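Local coordinates for protein putative glucoamylase (Bacteroides uniformis, PDB 4GL3) that is a putative glucoamylase of the six-hairpin clan, probably hydrolysing glycosidic bonds in carbohydrates, at residues M174-S179 and H188-H193; S96-W101 and W164-Q169; E195-Y200 and S214-G219; T51-G56 and I124-F129. All coordinates share one frame; numbering follows the deposited sequence. Where two conformers were deposited one is given.

Contact 1 (M174-S179 and H188-H193); sequences MYWHWS and HQIKGH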
loop_
_atom_site.group_PDB
_atom_site.type_symbol
_atom_site.label_atom_id
_atom_site.label_comp_id
_atom_site.label_asym_id
_atom_site.label_seq_id
_atom_site.Cartn_x
_atom_site.Cartn_y
_atom_site.Cartn_z
HETATM N N MSE A 174 3.566 19.019 -3.746
HETATM C CA MSE A 174 4.107 18.446 -2.488
HETATM C C MSE A 174 5.395 17.707 -2.791
HETATM O O MSE A 174 5.553 17.181 -3.894
HETATM C CB MSE A 174 3.102 17.495 -1.794
HETATM C CG MSE A 174 1.823 18.190 -1.365
HETATM SE SE MSE A 174 0.494 16.930 -0.710
HETATM C CE MSE A 174 1.132 16.846 1.136
ATOM N N TYR A 175 6.333 17.772 -1.832
ATOM C CA TYR A 175 7.630 17.157 -1.910
ATOM C C TYR A 175 7.638 15.916 -1.023
ATOM O O TYR A 175 7.033 15.903 0.053
ATOM C CB TYR A 175 8.749 18.168 -1.495
ATOM C CG TYR A 175 8.968 19.203 -2.566
ATOM C CD1 TYR A 175 8.138 20.344 -2.644
ATOM C CD2 TYR A 175 9.961 19.034 -3.537
ATOM C CE1 TYR A 175 8.302 21.282 -3.644
ATOM C CE2 TYR A 175 10.121 19.950 -4.568
ATOM C CZ TYR A 175 9.303 21.082 -4.624
ATOM O OH TYR A 175 9.447 21.985 -5.645
ATOM N N TRP A 176 8.371 14.911 -1.494
ATOM C CA TRP A 176 8.410 13.558 -0.934
ATOM C C TRP A 176 9.173 13.520 0.418
ATOM O O TRP A 176 8.742 12.815 1.312
ATOM C CB TRP A 176 9.033 12.591 -1.949
ATOM C CG TRP A 176 8.855 11.104 -1.738
ATOM C CD1 TRP A 176 9.167 10.348 -0.613
ATOM C CD2 TRP A 176 8.368 10.183 -2.700
ATOM N NE1 TRP A 176 8.888 9.035 -0.835
ATOM C CE2 TRP A 176 8.385 8.899 -2.102
ATOM C CE3 TRP A 176 7.936 10.315 -4.006
ATOM C CZ2 TRP A 176 7.932 7.752 -2.764
ATOM C CZ3 TRP A 176 7.499 9.161 -4.693
ATOM C CH2 TRP A 176 7.503 7.903 -4.061
ATOM N N HIS A 177 10.259 14.287 0.544
ATOM C CA HIS A 177 11.187 14.183 1.649
ATOM C C HIS A 177 11.497 15.574 2.237
ATOM O O HIS A 177 11.324 16.636 1.589
ATOM C CB HIS A 177 12.528 13.587 1.233
ATOM C CG HIS A 177 12.448 12.430 0.287
ATOM N ND1 HIS A 177 12.391 12.597 -1.083
ATOM C CD2 HIS A 177 12.536 11.086 0.511
ATOM C CE1 HIS A 177 12.407 11.398 -1.655
ATOM N NE2 HIS A 177 12.479 10.466 -0.707
ATOM N N TRP A 178 11.962 15.535 3.482
ATOM C CA TRP A 178 12.676 16.656 4.120
ATOM C C TRP A 178 13.616 16.112 5.180
ATOM O O TRP A 178 13.294 15.131 5.882
ATOM C CB TRP A 178 11.736 17.667 4.778
ATOM C CG TRP A 178 12.478 18.768 5.425
ATOM C CD1 TRP A 178 12.934 19.904 4.810
ATOM C CD2 TRP A 178 12.896 18.868 6.810
ATOM N NE1 TRP A 178 13.600 20.676 5.702
ATOM C CE2 TRP A 178 13.575 20.084 6.942
ATOM C CE3 TRP A 178 12.745 18.060 7.924
ATOM C CZ2 TRP A 178 14.153 20.521 8.182
ATOM C CZ3 TRP A 178 13.313 18.476 9.165
ATOM C CH2 TRP A 178 14.033 19.703 9.252
ATOM N N SER A 179 14.784 16.745 5.279
ATOM C CA SER A 179 15.838 16.307 6.173
ATOM C C SER A 179 16.430 17.437 7.010
ATOM O O SER A 179 16.639 18.528 6.512
ATOM C CB SER A 179 16.976 15.681 5.356
ATOM O OG SER A 179 18.123 15.486 6.173
ATOM N N HIS A 188 12.203 15.962 -4.704
ATOM C CA HIS A 188 11.397 14.990 -5.468
ATOM C C HIS A 188 9.915 15.428 -5.365
ATOM O O HIS A 188 9.267 15.208 -4.359
ATOM C CB HIS A 188 11.653 13.605 -4.882
ATOM C CG HIS A 188 11.121 12.461 -5.681
ATOM N ND1 HIS A 188 9.991 12.542 -6.460
ATOM C CD2 HIS A 188 11.522 11.171 -5.747
ATOM C CE1 HIS A 188 9.750 11.369 -7.013
ATOM N NE2 HIS A 188 10.663 10.519 -6.595
ATOM N N GLN A 189 9.412 16.104 -6.397
ATOM C CA GLN A 189 8.009 16.501 -6.440
ATOM C C GLN A 189 7.117 15.259 -6.601
ATOM O O GLN A 189 7.460 14.334 -7.358
ATOM C CB GLN A 189 7.790 17.439 -7.606
ATOM C CG GLN A 189 8.438 18.806 -7.508
ATOM C CD GLN A 189 8.179 19.665 -8.762
ATOM O OE1 GLN A 189 7.184 19.498 -9.442
ATOM N NE2 GLN A 189 9.102 20.534 -9.083
ATOM N N ILE A 190 6.015 15.208 -5.877
ATOM C CA ILE A 190 5.097 14.067 -5.990
ATOM C C ILE A 190 4.123 14.401 -7.121
ATOM O O ILE A 190 3.216 15.245 -6.970
ATOM C CB ILE A 190 4.342 13.810 -4.668
ATOM C CG1 ILE A 190 5.355 13.587 -3.517
ATOM C CG2 ILE A 190 3.349 12.608 -4.800
ATOM C CD1 ILE A 190 4.727 13.431 -2.143
ATOM N N LYS A 191 4.328 13.753 -8.254
ATOM C CA LYS A 191 3.585 14.037 -9.479
ATOM C C LYS A 191 2.794 12.782 -9.844
ATOM O O LYS A 191 3.278 11.678 -9.651
ATOM C CB LYS A 191 4.538 14.336 -10.634
ATOM C CG LYS A 191 5.443 15.517 -10.434
ATOM C CD LYS A 191 4.749 16.877 -10.300
ATOM C CE LYS A 191 4.325 17.488 -11.597
ATOM N NZ LYS A 191 3.616 18.811 -11.425
ATOM N N GLY A 192 1.567 12.962 -10.297
ATOM C CA GLY A 192 0.678 11.821 -10.628
ATOM C C GLY A 192 0.934 11.236 -12.005
ATOM O O GLY A 192 1.634 11.842 -12.785
ATOM N N HIS A 193 0.358 10.080 -12.354
ATOM C CA HIS A 193 -0.483 9.249 -11.478
ATOM C C HIS A 193 0.313 7.993 -11.132
ATOM O O HIS A 193 0.529 7.128 -11.983
ATOM C CB HIS A 193 -1.813 8.835 -12.127
ATOM C CG HIS A 193 -2.675 8.021 -11.208
ATOM N ND1 HIS A 193 -3.527 8.595 -10.289
ATOM C CD2 HIS A 193 -2.752 6.683 -11.011
ATOM C CE1 HIS A 193 -4.095 7.645 -9.568
ATOM N NE2 HIS A 193 -3.661 6.473 -10.003
HETATM O O HOH W 1 11.891 15.254 -1.899
#
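An isolated antiparallel beta bridge joins Tyr175 to Gln189, a non-hydrogen-bonded pair with CA atoms 4.6 Å apart. Backbone bonds flank it: Ile190 N gives to Met174 O at 2.8 Å, and Trp176 N to His188 O. On one side of the bridge Tyr175 and Gln189 run side by side, the extended Gln189 chain laying CG 3.6 Å from Tyr175 CE2, while the Tyr175 hydroxyl is hydrogen-bonded to Gln171. Replacing Tyr175 by alanine is likely to uncover the Gln189 stem and leave Gln171 without its hydroxyl mate. The other side carries Trp176, His188 and Ile190, and faces helix 124-140, one of the long helices of this probable six-hairpin enzyme; Ile190 packs there on Ile124 and Val125. His188 CG, anti to the backbone N (chi1 -169°), carries its imidazole alongside the indole, so that Trp176 CE3 lies over one imidazole face, 3.7 Å from His188 CE1, with the ring planes inclined at 41°. The imidazole is held by a bond from His188 ND1 to Gln189 O, 3.2 Å long, entering well above the carbonyl plane. His177 presents its ring edge to His188 CB, and a water links His177 ND1 (2.8 Å) to His188 N. His177 NE2 is hydrogen-bonded to a bound glycerol, and Trp176 lies near a bound Tris molecule, both probably from the crystallisation liquor.

Contact 2 (S96-W101 and W164-Q169); sequences SYHGMW and WNFFTQ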
loop_
_atom_site.group_PDB
_atom_site.type_symbol
_atom_site.label_atom_id
_atom_site.label_comp_id
_atom_site.label_asym_id
_atom_site.label_seq_id
_atom_site.Cartn_x
_atom_site.Cartn_y
_atom_site.Cartn_z
ATOM N N SER A 96 10.951 11.735 14.636
ATOM C CA SER A 96 9.978 12.319 13.739
ATOM C C SER A 96 10.393 13.743 13.351
ATOM O O SER A 96 11.174 14.389 14.056
ATOM C CB SER A 96 8.561 12.338 14.357
ATOM O OG SER A 96 8.441 13.113 15.544
ATOM N N TYR A 97 9.849 14.207 12.233
ATOM C CA TYR A 97 10.226 15.466 11.609
ATOM C C TYR A 97 8.953 16.114 11.089
ATOM O O TYR A 97 8.364 15.627 10.178
ATOM C CB TYR A 97 11.279 15.280 10.496
ATOM C CG TYR A 97 12.357 14.281 10.885
ATOM C CD1 TYR A 97 12.155 12.906 10.679
ATOM C CD2 TYR A 97 13.562 14.702 11.453
ATOM C CE1 TYR A 97 13.132 11.985 11.053
ATOM C CE2 TYR A 97 14.554 13.789 11.847
ATOM C CZ TYR A 97 14.332 12.426 11.622
ATOM O OH TYR A 97 15.237 11.496 12.050
ATOM N N HIS A 98 8.544 17.213 11.720
ATOM C CA HIS A 98 7.332 17.941 11.336
ATOM C C HIS A 98 6.105 17.005 11.321
ATOM O O HIS A 98 5.253 17.095 10.452
ATOM C CB HIS A 98 7.529 18.691 10.031
ATOM C CG HIS A 98 8.449 19.888 10.152
ATOM N ND1 HIS A 98 7.989 21.141 10.481
ATOM C CD2 HIS A 98 9.786 20.020 9.926
ATOM C CE1 HIS A 98 9.017 21.988 10.517
ATOM N NE2 HIS A 98 10.116 21.327 10.190
ATOM N N GLY A 99 6.064 16.115 12.301
ATOM C CA GLY A 99 5.018 15.121 12.475
ATOM C C GLY A 99 5.141 13.860 11.633
ATOM O O GLY A 99 4.303 12.952 11.759
HETATM N N MSE A 100 6.146 13.798 10.758
HETATM C CA MSE A 100 6.285 12.677 9.845
HETATM C C MSE A 100 7.401 11.786 10.345
HETATM O O MSE A 100 8.316 12.249 11.062
HETATM C CB MSE A 100 6.591 13.140 8.440
HETATM C CG MSE A 100 5.660 14.214 7.877
HETATM SE SE MSE A 100 3.848 13.475 7.671
HETATM C CE MSE A 100 3.037 15.070 6.972
ATOM N N TRP A 101 7.362 10.521 9.936
ATOM C CA TRP A 101 8.470 9.592 10.179
ATOM C C TRP A 101 9.315 9.386 8.932
ATOM O O TRP A 101 8.881 9.698 7.804
ATOM C CB TRP A 101 7.911 8.235 10.685
ATOM C CG TRP A 101 6.978 8.377 11.869
ATOM C CD1 TRP A 101 7.329 8.513 13.162
ATOM C CD2 TRP A 101 5.529 8.418 11.839
ATOM N NE1 TRP A 101 6.189 8.583 13.971
ATOM C CE2 TRP A 101 5.084 8.548 13.161
ATOM C CE3 TRP A 101 4.584 8.336 10.828
ATOM C CZ2 TRP A 101 3.755 8.631 13.474
ATOM C CZ3 TRP A 101 3.246 8.428 11.138
ATOM C CH2 TRP A 101 2.841 8.538 12.454
ATOM N N TRP A 164 1.310 18.435 6.818
ATOM C CA TRP A 164 1.294 18.232 5.352
ATOM C C TRP A 164 1.757 19.494 4.592
ATOM O O TRP A 164 2.592 19.405 3.678
ATOM C CB TRP A 164 -0.109 17.784 4.879
ATOM C CG TRP A 164 -0.568 16.574 5.627
ATOM C CD1 TRP A 164 -1.437 16.541 6.658
ATOM C CD2 TRP A 164 -0.133 15.230 5.415
ATOM N NE1 TRP A 164 -1.553 15.262 7.152
ATOM C CE2 TRP A 164 -0.767 14.429 6.394
ATOM C CE3 TRP A 164 0.756 14.627 4.511
ATOM C CZ2 TRP A 164 -0.538 13.047 6.498
ATOM C CZ3 TRP A 164 1.002 13.264 4.609
ATOM C CH2 TRP A 164 0.359 12.474 5.608
ATOM N N ASN A 165 1.228 20.642 4.978
ATOM C CA ASN A 165 1.482 21.840 4.183
ATOM C C ASN A 165 2.924 22.320 4.243
ATOM O O ASN A 165 3.369 22.991 3.309
ATOM C CB ASN A 165 0.537 23.003 4.485
ATOM C CG ASN A 165 0.559 24.044 3.380
ATOM O OD1 ASN A 165 0.304 23.721 2.228
ATOM N ND2 ASN A 165 0.857 25.308 3.730
ATOM N N PHE A 166 3.665 21.953 5.300
ATOM C CA PHE A 166 5.108 22.231 5.347
ATOM C C PHE A 166 5.820 21.678 4.100
ATOM O O PHE A 166 6.762 22.285 3.615
ATOM C CB PHE A 166 5.697 21.618 6.621
ATOM C CG PHE A 166 7.192 21.754 6.738
ATOM C CD1 PHE A 166 7.768 22.986 7.101
ATOM C CD2 PHE A 166 8.021 20.703 6.412
ATOM C CE1 PHE A 166 9.133 23.103 7.213
ATOM C CE2 PHE A 166 9.398 20.841 6.492
ATOM C CZ PHE A 166 9.926 22.029 6.924
ATOM N N PHE A 167 5.359 20.518 3.600
ATOM C CA PHE A 167 6.005 19.821 2.520
ATOM C C PHE A 167 5.709 20.374 1.142
ATOM O O PHE A 167 6.206 19.834 0.120
ATOM C CB PHE A 167 5.770 18.291 2.636
ATOM C CG PHE A 167 6.388 17.715 3.861
ATOM C CD1 PHE A 167 5.739 17.765 5.090
ATOM C CD2 PHE A 167 7.684 17.239 3.829
ATOM C CE1 PHE A 167 6.375 17.311 6.243
ATOM C CE2 PHE A 167 8.280 16.728 4.934
ATOM C CZ PHE A 167 7.625 16.767 6.157
ATOM N N THR A 168 4.912 21.438 1.087
ATOM C CA THR A 168 4.745 22.172 -0.126
ATOM C C THR A 168 5.860 23.218 -0.405
ATOM O O THR A 168 5.937 23.747 -1.541
ATOM C CB THR A 168 3.400 22.914 -0.213
ATOM O OG1 THR A 168 3.359 23.972 0.741
ATOM C CG2 THR A 168 2.208 21.976 -0.063
ATOM N N GLN A 169 6.688 23.544 0.603
ATOM C CA GLN A 169 7.581 24.730 0.518
ATOM C C GLN A 169 6.842 25.999 0.053
ATOM O O GLN A 169 7.426 26.853 -0.565
ATOM C CB GLN A 169 8.733 24.473 -0.484
ATOM C CG GLN A 169 9.538 23.187 -0.206
ATOM C CD GLN A 169 10.836 23.111 -1.002
ATOM O OE1 GLN A 169 11.679 23.983 -0.885
ATOM N NE2 GLN A 169 10.983 22.085 -1.826
#
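His98 and Phe166 lie face to face, their ring centroids 3.6 Å apart and their planes only 12° from parallel, although the two side chains reach the stack from directions nearly at right angles. The rings sit nearly centre over centre, and the slight tilt brings His98 NE2 within 3.3 Å of Phe166 CZ. Both rings also meet Trp178 edge-to-face, which makes the stack part of a larger aromatic cluster. His98 and Gly99 are the central residues of a type I' turn from Tyr97 to Met100, closed by backbone bonds in both directions between those two residues, and this tight turn holds the imidazole out toward the 3-10 segment 164-168. On the more buried side, selenomethionine Met100 makes the contact. Its chain bends at chi2 (-66°), passing CG 3.6 Å from Phe167 CE1, and then runs straight to bring the methyl CE over the face of Trp164. CE stands 3.5 Å from the centroid of the six-membered ring, a CH-pi contact, and SE lies above the same ring at 4.3 Å, a Met-aromatic contact. Phe166 CD2 in turn sits over the centre of the Phe167 ring. No hydrogen bond crosses between the segments, so cohesion rests on ring stacking and dispersion; the bond of His98 ND1 to Glu163 fixes the imidazole's rotation and might encourage it to carry a positive charge, which would strengthen its hold on the Phe166 face.

Contact 3 (E195-Y200 and S214-G219); sequences ECHIVY and SVYHKG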
loop_
_atom_site.group_PDB
_atom_site.type_symbol
_atom_site.label_atom_id
_atom_site.label_comp_id
_atom_site.label_asym_id
_atom_site.label_seq_id
_atom_site.Cartn_x
_atom_site.Cartn_y
_atom_site.Cartn_z
ATOM N N GLU A 195 1.701 5.738 -7.169
ATOM C CA GLU A 195 1.169 5.180 -5.931
ATOM C C GLU A 195 0.848 6.207 -4.870
ATOM O O GLU A 195 0.300 5.822 -3.840
ATOM C CB GLU A 195 2.160 4.148 -5.325
ATOM C CG GLU A 195 3.409 4.769 -4.650
ATOM C CD GLU A 195 4.609 4.963 -5.573
ATOM O OE1 GLU A 195 4.423 5.341 -6.743
ATOM O OE2 GLU A 195 5.753 4.780 -5.093
ATOM N N CYS A 196 1.174 7.494 -5.080
ATOM C CA CYS A 196 1.124 8.471 -3.979
ATOM C C CYS A 196 -0.145 9.325 -3.869
ATOM O O CYS A 196 -0.118 10.356 -3.229
ATOM C CB CYS A 196 2.299 9.418 -4.177
ATOM S SG CYS A 196 3.893 8.621 -4.282
ATOM N N HIS A 197 -1.230 8.950 -4.534
ATOM C CA HIS A 197 -2.459 9.763 -4.549
ATOM C C HIS A 197 -2.911 10.199 -3.134
ATOM O O HIS A 197 -3.342 11.370 -2.888
ATOM C CB HIS A 197 -3.570 8.959 -5.255
ATOM C CG HIS A 197 -4.723 9.773 -5.744
ATOM N ND1 HIS A 197 -5.868 9.185 -6.240
ATOM C CD2 HIS A 197 -4.910 11.114 -5.841
ATOM C CE1 HIS A 197 -6.709 10.133 -6.626
ATOM N NE2 HIS A 197 -6.145 11.311 -6.415
ATOM N N ILE A 198 -2.781 9.256 -2.208
ATOM C CA ILE A 198 -3.277 9.408 -0.844
ATOM C C ILE A 198 -2.565 10.530 -0.090
ATOM O O ILE A 198 -3.129 11.105 0.870
ATOM C CB ILE A 198 -3.169 8.062 -0.042
ATOM C CG1 ILE A 198 -4.011 8.087 1.220
ATOM C CG2 ILE A 198 -1.737 7.750 0.372
ATOM C CD1 ILE A 198 -5.456 7.862 0.982
ATOM N N VAL A 199 -1.333 10.838 -0.488
ATOM C CA VAL A 199 -0.638 11.942 0.117
ATOM C C VAL A 199 -1.393 13.266 -0.070
ATOM O O VAL A 199 -1.489 14.068 0.865
ATOM C CB VAL A 199 0.823 12.077 -0.427
ATOM C CG1 VAL A 199 1.554 13.203 0.318
ATOM C CG2 VAL A 199 1.555 10.736 -0.283
ATOM N N TYR A 200 -1.916 13.496 -1.276
ATOM C CA TYR A 200 -2.676 14.718 -1.563
ATOM C C TYR A 200 -4.039 14.703 -0.898
ATOM O O TYR A 200 -4.478 15.741 -0.391
ATOM C CB TYR A 200 -2.835 14.944 -3.066
ATOM C CG TYR A 200 -1.556 15.453 -3.698
ATOM C CD1 TYR A 200 -0.531 14.568 -4.093
ATOM C CD2 TYR A 200 -1.326 16.821 -3.852
ATOM C CE1 TYR A 200 0.673 15.045 -4.626
ATOM C CE2 TYR A 200 -0.124 17.295 -4.386
ATOM C CZ TYR A 200 0.873 16.423 -4.768
ATOM O OH TYR A 200 2.065 16.930 -5.322
ATOM N N SER A 214 -5.166 24.179 -5.042
ATOM C CA SER A 214 -4.287 24.358 -6.184
ATOM C C SER A 214 -3.012 23.452 -6.111
ATOM O O SER A 214 -2.403 23.138 -7.154
ATOM C CB SER A 214 -3.909 25.840 -6.301
ATOM O OG SER A 214 -3.115 26.171 -5.139
ATOM N N VAL A 215 -2.644 23.003 -4.911
ATOM C CA VAL A 215 -1.540 22.071 -4.720
ATOM C C VAL A 215 -1.883 20.748 -5.422
ATOM O O VAL A 215 -1.015 20.133 -6.073
ATOM C CB VAL A 215 -1.201 21.893 -3.206
ATOM C CG1 VAL A 215 -0.255 20.718 -2.905
ATOM C CG2 VAL A 215 -0.658 23.200 -2.592
ATOM N N TYR A 216 -3.131 20.311 -5.290
ATOM C CA TYR A 216 -3.580 19.098 -5.969
ATOM C C TYR A 216 -3.684 19.331 -7.493
ATOM O O TYR A 216 -3.112 18.589 -8.289
ATOM C CB TYR A 216 -4.956 18.666 -5.438
ATOM C CG TYR A 216 -5.520 17.396 -6.007
ATOM C CD1 TYR A 216 -4.886 16.199 -5.813
ATOM C CD2 TYR A 216 -6.712 17.397 -6.707
ATOM C CE1 TYR A 216 -5.412 15.032 -6.288
ATOM C CE2 TYR A 216 -7.240 16.241 -7.209
ATOM C CZ TYR A 216 -6.589 15.053 -6.995
ATOM O OH TYR A 216 -7.120 13.874 -7.493
ATOM N N HIS A 217 -4.431 20.352 -7.890
ATOM C CA HIS A 217 -4.735 20.544 -9.312
ATOM C C HIS A 217 -3.520 20.924 -10.175
ATOM O O HIS A 217 -3.411 20.463 -11.305
ATOM C CB HIS A 217 -5.890 21.547 -9.486
ATOM C CG HIS A 217 -7.166 21.051 -8.889
ATOM N ND1 HIS A 217 -7.849 19.961 -9.406
ATOM C CD2 HIS A 217 -7.862 21.455 -7.802
ATOM C CE1 HIS A 217 -8.927 19.744 -8.670
ATOM N NE2 HIS A 217 -8.964 20.638 -7.696
ATOM N N LYS A 218 -2.590 21.716 -9.635
ATOM C CA LYS A 218 -1.358 22.080 -10.376
ATOM C C LYS A 218 -0.158 21.184 -10.127
ATOM O O LYS A 218 0.672 21.028 -10.986
ATOM C CB LYS A 218 -0.947 23.504 -10.037
ATOM C CG LYS A 218 -1.954 24.521 -10.503
ATOM C CD LYS A 218 -1.441 25.905 -10.132
ATOM C CE LYS A 218 -2.174 27.016 -10.847
ATOM N NZ LYS A 218 -3.373 27.397 -10.039
ATOM N N GLY A 219 -0.050 20.599 -8.949
ATOM C CA GLY A 219 1.074 19.756 -8.643
ATOM C C GLY A 219 0.852 18.288 -8.987
ATOM O O GLY A 219 1.543 17.727 -9.820
#
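Tyr200 leaves helix 197-205 with its CB 3.7 Å from Tyr216 CD1 and, with CG anti to the carbonyl carbon (chi1 -76°), runs obliquely past the turn 215-219 of helix 213-220. Its CD2 passes Tyr216 CA; one atom further, Tyr200 CE2 touches Val215 O at 3.4 Å and Val215 CG1 at 3.7 Å. At the end the hydroxyl comes beside Gly219 C and is hydrogen-bonded to Ile190 O and Met174 N, which satisfies this buried polar tip. The two helices follow one another in the chain within the region assigned to the putative glucoamylase family, and Tyr200 is the main side chain packed between them, against Val215 and Tyr216, beside the wide pi-type turn. Tyr216 reaches back toward helix 197-205. Its hydroxyl accepts a nearly straight bond from His197 NE2 (2.9 Å, 166° at the hydrogen), close to the imidazole plane, and the rings meet rim to rim with planes 11° apart. Asp266 holds the same hydroxyl, while Tyr256 is bonded to His197 ND1, so both imidazole nitrogens are engaged. A phenylalanine replacing Tyr216 would probably leave His197 NE2 and Asp266 without their shared hydroxyl partner.

Contact 4 (T51-G56 and I124-F129); sequences TATIGG and IVESAF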
loop_
_atom_site.group_PDB
_atom_site.type_symbol
_atom_site.label_atom_id
_atom_site.label_comp_id
_atom_site.label_asym_id
_atom_site.label_seq_id
_atom_site.Cartn_x
_atom_site.Cartn_y
_atom_site.Cartn_z
ATOM N N THR A 51 15.589 -3.394 11.213
ATOM C CA THR A 51 14.859 -2.469 10.335
ATOM C C THR A 51 13.356 -2.640 10.349
ATOM O O THR A 51 12.858 -3.742 10.158
ATOM C CB THR A 51 15.313 -2.660 8.890
ATOM O OG1 THR A 51 16.714 -2.580 8.905
ATOM C CG2 THR A 51 14.711 -1.568 7.914
ATOM N N ALA A 52 12.650 -1.555 10.627
ATOM C CA ALA A 52 11.179 -1.488 10.521
ATOM C C ALA A 52 10.868 -0.530 9.390
ATOM O O ALA A 52 11.568 0.478 9.187
ATOM C CB ALA A 52 10.573 -0.987 11.812
ATOM N N THR A 53 9.835 -0.827 8.621
ATOM C CA THR A 53 9.421 0.071 7.559
ATOM C C THR A 53 8.096 0.730 7.876
ATOM O O THR A 53 7.133 0.077 8.282
ATOM C CB THR A 53 9.474 -0.640 6.205
ATOM O OG1 THR A 53 9.259 0.323 5.169
ATOM C CG2 THR A 53 8.472 -1.835 6.147
ATOM N N ILE A 54 8.031 2.046 7.717
ATOM C CA ILE A 54 6.828 2.786 8.151
ATOM C C ILE A 54 5.605 2.564 7.284
ATOM O O ILE A 54 4.506 2.399 7.850
ATOM C CB ILE A 54 7.131 4.294 8.377
ATOM C CG1 ILE A 54 7.948 4.451 9.700
ATOM C CG2 ILE A 54 5.881 5.181 8.365
ATOM C CD1 ILE A 54 7.202 4.292 11.046
ATOM N N GLY A 55 5.737 2.641 5.960
ATOM C CA GLY A 55 4.617 2.393 5.042
ATOM C C GLY A 55 4.069 0.970 5.161
ATOM O O GLY A 55 2.852 0.745 5.292
ATOM N N GLY A 56 4.984 0.019 5.159
ATOM C CA GLY A 56 4.654 -1.399 5.387
ATOM C C GLY A 56 4.024 -1.629 6.748
ATOM O O GLY A 56 3.152 -2.476 6.878
ATOM N N ILE A 124 7.222 11.464 3.431
ATOM C CA ILE A 124 5.805 11.678 3.650
ATOM C C ILE A 124 4.904 10.695 2.923
ATOM O O ILE A 124 3.695 10.615 3.254
ATOM C CB ILE A 124 5.313 13.128 3.396
ATOM C CG1 ILE A 124 5.278 13.484 1.911
ATOM C CG2 ILE A 124 6.184 14.118 4.180
ATOM C CD1 ILE A 124 4.548 14.832 1.709
ATOM N N VAL A 125 5.446 9.979 1.931
ATOM C CA VAL A 125 4.654 8.951 1.236
ATOM C C VAL A 125 4.524 7.765 2.199
ATOM O O VAL A 125 3.427 7.293 2.470
ATOM C CB VAL A 125 5.277 8.526 -0.114
ATOM C CG1 VAL A 125 4.504 7.311 -0.672
ATOM C CG2 VAL A 125 5.294 9.727 -1.104
ATOM N N GLU A 126 5.637 7.345 2.787
ATOM C CA GLU A 126 5.596 6.255 3.773
ATOM C C GLU A 126 4.716 6.684 4.955
ATOM O O GLU A 126 3.900 5.914 5.493
ATOM C CB GLU A 126 7.001 5.915 4.256
ATOM C CG GLU A 126 7.924 5.455 3.143
ATOM C CD GLU A 126 7.634 4.051 2.661
ATOM O OE1 GLU A 126 7.267 3.212 3.532
ATOM O OE2 GLU A 126 7.808 3.802 1.445
ATOM N N SER A 127 4.830 7.938 5.349
ATOM C CA SER A 127 4.041 8.375 6.520
ATOM C C SER A 127 2.547 8.410 6.182
ATOM O O SER A 127 1.712 8.124 7.031
ATOM C CB SER A 127 4.487 9.770 6.994
ATOM O OG SER A 127 5.768 9.708 7.591
ATOM N N ALA A 128 2.218 8.771 4.928
ATOM C CA ALA A 128 0.828 8.805 4.449
ATOM C C ALA A 128 0.223 7.379 4.477
ATOM O O ALA A 128 -0.931 7.215 4.838
ATOM C CB ALA A 128 0.734 9.410 3.039
ATOM N N PHE A 129 1.001 6.369 4.106
ATOM C CA PHE A 129 0.522 5.002 4.154
ATOM C C PHE A 129 0.300 4.564 5.605
ATOM O O PHE A 129 -0.700 3.860 5.931
ATOM C CB PHE A 129 1.465 4.060 3.424
ATOM C CG PHE A 129 1.625 4.356 1.957
ATOM C CD1 PHE A 129 0.560 4.855 1.180
ATOM C CD2 PHE A 129 2.826 4.085 1.338
ATOM C CE1 PHE A 129 0.723 5.088 -0.204
ATOM C CE2 PHE A 129 3.006 4.340 -0.028
ATOM C CZ PHE A 129 1.967 4.864 -0.777
HETATM O O HOH W 2 7.346 0.720 3.493
#
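Gly55 and Glu126 bring their backbones together closely, with CA atoms 4.2 Å apart, where the first turn of helix 54-69 meets helix 124-140. The tight part depends on the missing side chain: a beta carbon on Gly55 would run into Glu126 OE1 and press on the Phe129 ring. In its absence Gly55 CA rests 3.9 Å from Phe129 CB, near the plane of that ring, and Ile54 CG2 packs 3.6 Å from Glu126 O. Glu126 folds back over this spot, bent at chi2 (-74°), and its OE1 accepts from Gly55 N at 2.9 Å. The bond is far from straight, 131° at the hydrogen, and reaches OE1 on the anti side of the carboxylate. Beyond it the packing gives way to water. Thr53 OG1 stays 3.9 Å from Glu126 OE1. An ordered water between the two is bound to the threonine hydroxyl, accepts from Gly56 N at 3.0 Å and apparently donates to the carboxylate over a rather short distance. The second oxygen, Glu126 OE2, is hydrogen-bonded to a bound Tris molecule, probably from the crystallisation liquor. Thr53 is the N-cap residue but makes no capping bond with its side chain; amides of the first turn are instead met by Glu126 OE1 and the water. One carboxylate oxygen is thus tied to the helix start, which probably limits the group's rotation.

In the fold
Contact 1 is the hub: its centre lies about 9 Å from that of contact 3, 11 Å from contact 2 and 14 Å from contact 4. Tyr175 N probably bonds to Phe167 O of contact 2 at 2.8 Å, Lys191 NZ to Gly219 O of contact 3 at 2.8 Å, and Trp176 O accepts from Ile124 N of contact 4 at 2.9 Å. Contacts 2 and 4 alternate along the chain and meet where Ser127 OG is bonded to Trp101 N. A bound Tris molecule, probably from the crystallisation liquor, may mark a pocket, possibly the active site: Glu126 of contact 4 binds it, Glu195 of the 195-200 segment does so weakly, and Trp176 comes within about 4 Å (nearest atoms).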